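CCMAN5 (Cellulosimicrobium cellulans, PDB 2XSG) probably hydrolyses mannosides as a calcium-dependent family 92 alpha-mannosidase, and is used to give yeast-made human lysosomal enzymes mannose-6-phosphate. Local coordinates at residues L307-M321 with N661-A674. Sequence-based numbering, arbitrary orientation.
Sequences LQRLFYTHLYRMFAM and NDAGTMSTMFVAAA. With CA (calcium ion), chain C.
Phe670 fits knob-into-hole among Leu307, Leu310, Phe311 and His314 where two buried helices of the family 92 catalytic region pack. The axes of helices 307-318 and 665-674 approach to 7.8 Å, with 129° between their N-to-C directions, and Phe670 is directed at helix 307-318. With CG anti to the backbone N (chi1 -177°), its ring reaches between helical turns: CZ meets Leu307 CD1 at the ring edge, 3.8 Å away, and CE1 lies 3.6 Å from Phe311 CA. His314 CD2 sits over one face, offset toward the rim, the two rings inclined at 45°. A leucine here would probably leave His314 without that aromatic face and open a gap beside Leu307.

One turn back, where the helices come closest, His314 ND1 and Ser667 OG share a hydrogen bond of 2.9 Å, the hydroxyl lying near the imidazole plane. Asn661 then braces the serine: its ND2 donates to Ser667 OG at 2.7 Å, nearly straight and in the amide plane, while its OD1 accepts from Ser667 N. Toward the C-terminal end of helix 665-674, Phe311 CD1 rests 3.5 Å from Ala674 CB; nearer its start, Met318 lays CG against Thr668 OG1. The CA of Gly664, the N-cap residue, comes up to Arg317 O, where a CB would clash; a water joins that carbonyl to Met321 N and Ala663 O. Met321 CE packs on Ala663 CB, next to Asp662 in the turn leading into helix 665-674, whose OD2 binds calcium at 2.5 Å with Asn588 and Glu589.

Around this pair, helix 353-366 packs against Met318, Thr668 and Val671, strand 293-296 lies against Phe311 and Leu315, and helix 604-616 meets Leu307 and Met669.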
loop_
_atom_site.group_PDB
_atom_site.type_symbol
_atom_site.label_atom_id
_atom_site.label_comp_id
_atom_site.label_asym_id
_atom_site.label_seq_id
_atom_site.Cartn_x
_atom_site.Cartn_y
_atom_site.Cartn_z
ATOM N N LEU A 307 -18.523 -6.849 -8.223
ATOM C CA LEU A 307 -17.178 -7.115 -8.679
ATOM C C LEU A 307 -16.595 -5.867 -9.373
ATOM O O LEU A 307 -15.405 -5.545 -9.201
ATOM C CB LEU A 307 -17.156 -8.344 -9.585
ATOM C CG LEU A 307 -15.815 -8.893 -10.040
ATOM C CD1 LEU A 307 -14.916 -9.271 -8.841
ATOM C CD2 LEU A 307 -16.091 -10.079 -10.982
ATOM N N GLN A 308 -17.426 -5.147 -10.122
ATOM C CA GLN A 308 -16.982 -3.889 -10.745
ATOM C C GLN A 308 -16.684 -2.812 -9.673
ATOM O O GLN A 308 -15.698 -2.062 -9.783
ATOM C CB GLN A 308 -18.001 -3.422 -11.814
ATOM C CG GLN A 308 -17.948 -1.967 -12.224
ATOM C CD GLN A 308 -18.314 -1.728 -13.706
ATOM O OE1 GLN A 308 -18.960 -2.564 -14.354
ATOM N NE2 GLN A 308 -17.889 -0.592 -14.239
ATOM N N ARG A 309 -17.526 -2.749 -8.639
ATOM C CA ARG A 309 -17.287 -1.827 -7.526
ATOM C C ARG A 309 -15.998 -2.193 -6.775
ATOM O O ARG A 309 -15.207 -1.319 -6.389
ATOM C CB ARG A 309 -18.474 -1.825 -6.571
ATOM C CG ARG A 309 -19.639 -0.992 -7.044
ATOM C CD ARG A 309 -20.935 -1.505 -6.453
ATOM N NE ARG A 309 -21.955 -0.468 -6.397
ATOM C CZ ARG A 309 -22.748 -0.119 -7.406
ATOM N NH1 ARG A 309 -22.649 -0.713 -8.598
ATOM N NH2 ARG A 309 -23.643 0.842 -7.228
ATOM N N LEU A 310 -15.798 -3.496 -6.579
ATOM C CA LEU A 310 -14.596 -4.007 -5.941
ATOM C C LEU A 310 -13.381 -3.621 -6.753
ATOM O O LEU A 310 -12.415 -3.112 -6.197
ATOM C CB LEU A 310 -14.634 -5.521 -5.807
ATOM C CG LEU A 310 -15.037 -6.119 -4.485
ATOM C CD1 LEU A 310 -15.022 -7.647 -4.649
ATOM C CD2 LEU A 310 -14.121 -5.656 -3.320
ATOM N N PHE A 311 -13.425 -3.834 -8.071
ATOM C CA PHE A 311 -12.326 -3.381 -8.917
ATOM C C PHE A 311 -11.979 -1.898 -8.706
ATOM O O PHE A 311 -10.810 -1.563 -8.443
ATOM C CB PHE A 311 -12.598 -3.658 -10.395
ATOM C CG PHE A 311 -11.501 -3.214 -11.287
ATOM C CD1 PHE A 311 -10.375 -4.013 -11.473
ATOM C CD2 PHE A 311 -11.554 -1.973 -11.912
ATOM C CE1 PHE A 311 -9.339 -3.581 -12.271
ATOM C CE2 PHE A 311 -10.511 -1.533 -12.706
ATOM C CZ PHE A 311 -9.404 -2.344 -12.894
ATOM N N TYR A 312 -12.973 -1.017 -8.843
ATOM C CA TYR A 312 -12.714 0.428 -8.775
ATOM C C TYR A 312 -12.288 0.908 -7.378
ATOM O O TYR A 312 -11.497 1.850 -7.257
ATOM C CB TYR A 312 -13.846 1.275 -9.396
ATOM C CG TYR A 312 -13.783 1.220 -10.918
ATOM C CD1 TYR A 312 -12.757 1.884 -11.626
ATOM C CD2 TYR A 312 -14.703 0.482 -11.644
ATOM C CE1 TYR A 312 -12.677 1.807 -13.007
ATOM C CE2 TYR A 312 -14.636 0.396 -13.027
ATOM C CZ TYR A 312 -13.604 1.053 -13.702
ATOM O OH TYR A 312 -13.539 0.969 -15.065
ATOM N N THR A 313 -12.808 0.248 -6.348
ATOM C CA THR A 313 -12.408 0.504 -4.975
ATOM C C THR A 313 -10.913 0.182 -4.810
ATOM O O THR A 313 -10.163 0.963 -4.213
ATOM C CB THR A 313 -13.257 -0.319 -3.977
ATOM O OG1 THR A 313 -14.643 0.059 -4.086
ATOM C CG2 THR A 313 -12.761 -0.114 -2.533
ATOM N N HIS A 314 -10.484 -0.956 -5.348
ATOM C CA HIS A 314 -9.080 -1.346 -5.230
ATOM C C HIS A 314 -8.172 -0.581 -6.196
ATOM O O HIS A 314 -6.989 -0.331 -5.884
ATOM C CB HIS A 314 -8.895 -2.866 -5.325
ATOM C CG HIS A 314 -9.516 -3.603 -4.179
ATOM N ND1 HIS A 314 -9.199 -3.332 -2.867
ATOM C CD2 HIS A 314 -10.454 -4.578 -4.144
ATOM C CE1 HIS A 314 -9.906 -4.111 -2.072
ATOM N NE2 HIS A 314 -10.665 -4.887 -2.822
ATOM N N LEU A 315 -8.703 -0.180 -7.351
ATOM C CA LEU A 315 -7.943 0.745 -8.191
ATOM C C LEU A 315 -7.696 2.060 -7.416
ATOM O O LEU A 315 -6.568 2.606 -7.415
ATOM C CB LEU A 315 -8.645 1.011 -9.527
ATOM C CG LEU A 315 -7.870 1.721 -10.643
ATOM C CD1 LEU A 315 -6.649 0.909 -11.120
ATOM C CD2 LEU A 315 -8.771 2.054 -11.830
ATOM N N TYR A 316 -8.736 2.554 -6.741
ATOM C CA TYR A 316 -8.599 3.741 -5.887
ATOM C C TYR A 316 -7.461 3.550 -4.856
ATOM O O TYR A 316 -6.612 4.403 -4.701
ATOM C CB TYR A 316 -9.944 4.074 -5.233
ATOM C CG TYR A 316 -9.895 5.014 -4.046
ATOM C CD1 TYR A 316 -9.894 6.405 -4.218
ATOM C CD2 TYR A 316 -9.871 4.516 -2.748
ATOM C CE1 TYR A 316 -9.850 7.274 -3.109
ATOM C CE2 TYR A 316 -9.825 5.369 -1.647
ATOM C CZ TYR A 316 -9.819 6.744 -1.831
ATOM O OH TYR A 316 -9.781 7.586 -0.732
ATOM N N ARG A 317 -7.447 2.399 -4.196
ATOM C CA ARG A 317 -6.440 2.082 -3.182
ATOM C C ARG A 317 -5.024 1.957 -3.765
ATOM O O ARG A 317 -4.041 2.197 -3.060
ATOM C CB ARG A 317 -6.804 0.778 -2.475
ATOM C CG ARG A 317 -8.096 0.788 -1.668
ATOM C CD ARG A 317 -8.022 1.791 -0.540
ATOM N NE ARG A 317 -9.134 1.640 0.387
ATOM C CZ ARG A 317 -9.535 2.570 1.253
ATOM N NH1 ARG A 317 -8.920 3.747 1.322
ATOM N NH2 ARG A 317 -10.563 2.320 2.048
ATOM N N MET A 318 -4.924 1.571 -5.036
ATOM C CA MET A 318 -3.630 1.457 -5.720
ATOM C C MET A 318 -2.894 2.797 -5.903
ATOM O O MET A 318 -1.663 2.819 -5.970
ATOM C CB MET A 318 -3.780 0.738 -7.068
ATOM C CG MET A 318 -2.481 0.682 -7.888
ATOM S SD MET A 318 -2.743 -0.087 -9.513
ATOM C CE MET A 318 -4.095 -1.099 -9.087
ATOM N N PHE A 319 -3.648 3.894 -5.957
ATOM C CA PHE A 319 -3.082 5.241 -6.096
ATOM C C PHE A 319 -3.058 6.002 -4.748
ATOM O O PHE A 319 -3.693 7.048 -4.610
ATOM C CB PHE A 319 -3.871 6.044 -7.161
ATOM C CG PHE A 319 -3.663 5.555 -8.578
ATOM C CD1 PHE A 319 -2.698 6.143 -9.398
ATOM C CD2 PHE A 319 -4.428 4.520 -9.093
ATOM C CE1 PHE A 319 -2.495 5.697 -10.727
ATOM C CE2 PHE A 319 -4.238 4.051 -10.409
ATOM C CZ PHE A 319 -3.275 4.638 -11.225
ATOM N N ALA A 320 -2.343 5.459 -3.766
ATOM C CA ALA A 320 -2.185 6.108 -2.458
ATOM C C ALA A 320 -0.718 6.324 -2.079
ATOM O O ALA A 320 -0.337 7.428 -1.702
ATOM C CB ALA A 320 -2.877 5.319 -1.387
ATOM N N MET A 321 0.097 5.271 -2.144
ATOM C CA MET A 321 1.484 5.345 -1.680
ATOM C C MET A 321 2.419 4.776 -2.745
ATOM O O MET A 321 2.029 3.846 -3.438
ATOM C CB MET A 321 1.663 4.565 -0.374
ATOM C CG MET A 321 1.073 5.246 0.877
ATOM S SD MET A 321 1.002 4.153 2.330
ATOM C CE MET A 321 2.728 3.845 2.698
ATOM N N ASN A 661 -3.555 -4.307 4.019
ATOM C CA ASN A 661 -3.399 -3.985 2.600
ATOM C C ASN A 661 -1.912 -3.698 2.268
ATOM O O ASN A 661 -1.442 -4.000 1.156
ATOM C CB ASN A 661 -4.274 -2.773 2.237
ATOM C CG ASN A 661 -4.676 -2.738 0.762
ATOM O OD1 ASN A 661 -3.991 -3.299 -0.113
ATOM N ND2 ASN A 661 -5.798 -2.064 0.476
ATOM N N ASP A 662 -1.193 -3.135 3.247
ATOM C CA ASP A 662 0.218 -2.718 3.104
ATOM C C ASP A 662 0.435 -1.734 1.948
ATOM O O ASP A 662 0.900 -2.110 0.861
ATOM C CB ASP A 662 1.159 -3.926 2.965
ATOM C CG ASP A 662 1.091 -4.870 4.172
ATOM O OD1 ASP A 662 1.250 -4.416 5.326
ATOM O OD2 ASP A 662 0.901 -6.083 3.956
ATOM N N ALA A 663 0.101 -0.474 2.186
ATOM C CA ALA A 663 0.329 0.573 1.180
ATOM C C ALA A 663 -0.307 0.224 -0.172
ATOM O O ALA A 663 0.271 0.492 -1.239
ATOM C CB ALA A 663 1.850 0.828 1.014
ATOM N N GLY A 664 -1.486 -0.383 -0.121
ATOM C CA GLY A 664 -2.257 -0.697 -1.312
ATOM C C GLY A 664 -1.807 -1.933 -2.071
ATOM O O GLY A 664 -2.242 -2.142 -3.204
ATOM N N THR A 665 -0.947 -2.759 -1.466
ATOM C CA THR A 665 -0.476 -3.978 -2.157
ATOM C C THR A 665 -1.600 -4.977 -2.452
ATOM O O THR A 665 -1.757 -5.432 -3.592
ATOM C CB THR A 665 0.641 -4.707 -1.391
ATOM O OG1 THR A 665 1.699 -3.786 -1.125
ATOM C CG2 THR A 665 1.187 -5.902 -2.229
ATOM N N MET A 666 -2.363 -5.343 -1.428
ATOM C CA MET A 666 -3.440 -6.310 -1.638
ATOM C C MET A 666 -4.439 -5.786 -2.694
ATOM O O MET A 666 -4.838 -6.541 -3.592
ATOM C CB MET A 666 -4.099 -6.722 -0.318
ATOM C CG MET A 666 -3.169 -7.528 0.617
ATOM S SD MET A 666 -2.273 -8.852 -0.270
ATOM C CE MET A 666 -1.659 -9.819 1.119
ATOM N N SER A 667 -4.780 -4.495 -2.621
ATOM C CA SER A 667 -5.633 -3.839 -3.639
ATOM C C SER A 667 -5.045 -3.913 -5.048
ATOM O O SER A 667 -5.766 -4.209 -6.009
ATOM C CB SER A 667 -5.885 -2.371 -3.297
ATOM O OG SER A 667 -6.579 -2.239 -2.069
ATOM N N THR A 668 -3.742 -3.621 -5.156
ATOM C CA THR A 668 -3.022 -3.661 -6.424
ATOM C C THR A 668 -2.979 -5.074 -7.018
ATOM O O THR A 668 -3.159 -5.245 -8.212
ATOM C CB THR A 668 -1.599 -3.106 -6.272
ATOM O OG1 THR A 668 -1.659 -1.802 -5.693
ATOM C CG2 THR A 668 -0.922 -2.993 -7.610
ATOM N N MET A 669 -2.766 -6.089 -6.180
ATOM C CA MET A 669 -2.882 -7.473 -6.658
ATOM C C MET A 669 -4.283 -7.821 -7.159
ATOM O O MET A 669 -4.436 -8.586 -8.115
ATOM C CB MET A 669 -2.407 -8.467 -5.598
ATOM C CG MET A 669 -0.985 -8.225 -5.120
ATOM S SD MET A 669 0.297 -8.141 -6.410
ATOM C CE MET A 669 0.598 -6.388 -6.584
ATOM N N PHE A 670 -5.310 -7.267 -6.527
ATOM C CA PHE A 670 -6.677 -7.480 -7.018
ATOM C C PHE A 670 -6.847 -6.892 -8.418
ATOM O O PHE A 670 -7.399 -7.539 -9.309
ATOM C CB PHE A 670 -7.719 -6.877 -6.076
ATOM C CG PHE A 670 -9.140 -7.142 -6.506
ATOM C CD1 PHE A 670 -9.737 -6.364 -7.503
ATOM C CD2 PHE A 670 -9.874 -8.173 -5.930
ATOM C CE1 PHE A 670 -11.042 -6.631 -7.917
ATOM C CE2 PHE A 670 -11.187 -8.439 -6.348
ATOM C CZ PHE A 670 -11.768 -7.661 -7.326
ATOM N N VAL A 671 -6.407 -5.650 -8.601
ATOM C CA VAL A 671 -6.453 -5.041 -9.927
ATOM C C VAL A 671 -5.740 -5.933 -10.953
ATOM O O VAL A 671 -6.267 -6.180 -12.035
ATOM C CB VAL A 671 -5.832 -3.649 -9.903
ATOM C CG1 VAL A 671 -5.518 -3.155 -11.345
ATOM C CG2 VAL A 671 -6.772 -2.678 -9.184
ATOM N N ALA A 672 -4.537 -6.397 -10.607
ATOM C CA ALA A 672 -3.728 -7.227 -11.510
ATOM C C ALA A 672 -4.448 -8.528 -11.888
ATOM O O ALA A 672 -4.441 -8.946 -13.065
ATOM C CB ALA A 672 -2.372 -7.533 -10.867
ATOM N N ALA A 673 -5.065 -9.162 -10.893
ATOM C CA ALA A 673 -5.830 -10.387 -11.127
ATOM C C ALA A 673 -6.995 -10.113 -12.080
ATOM O O ALA A 673 -7.245 -10.907 -12.995
ATOM C CB ALA A 673 -6.328 -10.961 -9.818
ATOM N N ALA A 674 -7.662 -8.967 -11.881
ATOM C CA ALA A 674 -8.833 -8.565 -12.684
ATOM C C ALA A 674 -8.459 -8.326 -14.132
ATOM O O ALA A 674 -9.177 -8.772 -15.031
ATOM C CB ALA A 674 -9.502 -7.330 -12.114
HETATM CA CA CA C . 1.424 -8.195 5.191
HETATM O O HOH W 1 -1.270 2.665 -2.975
HETATM O O HOH W 2 -0.935 -8.610 4.681
#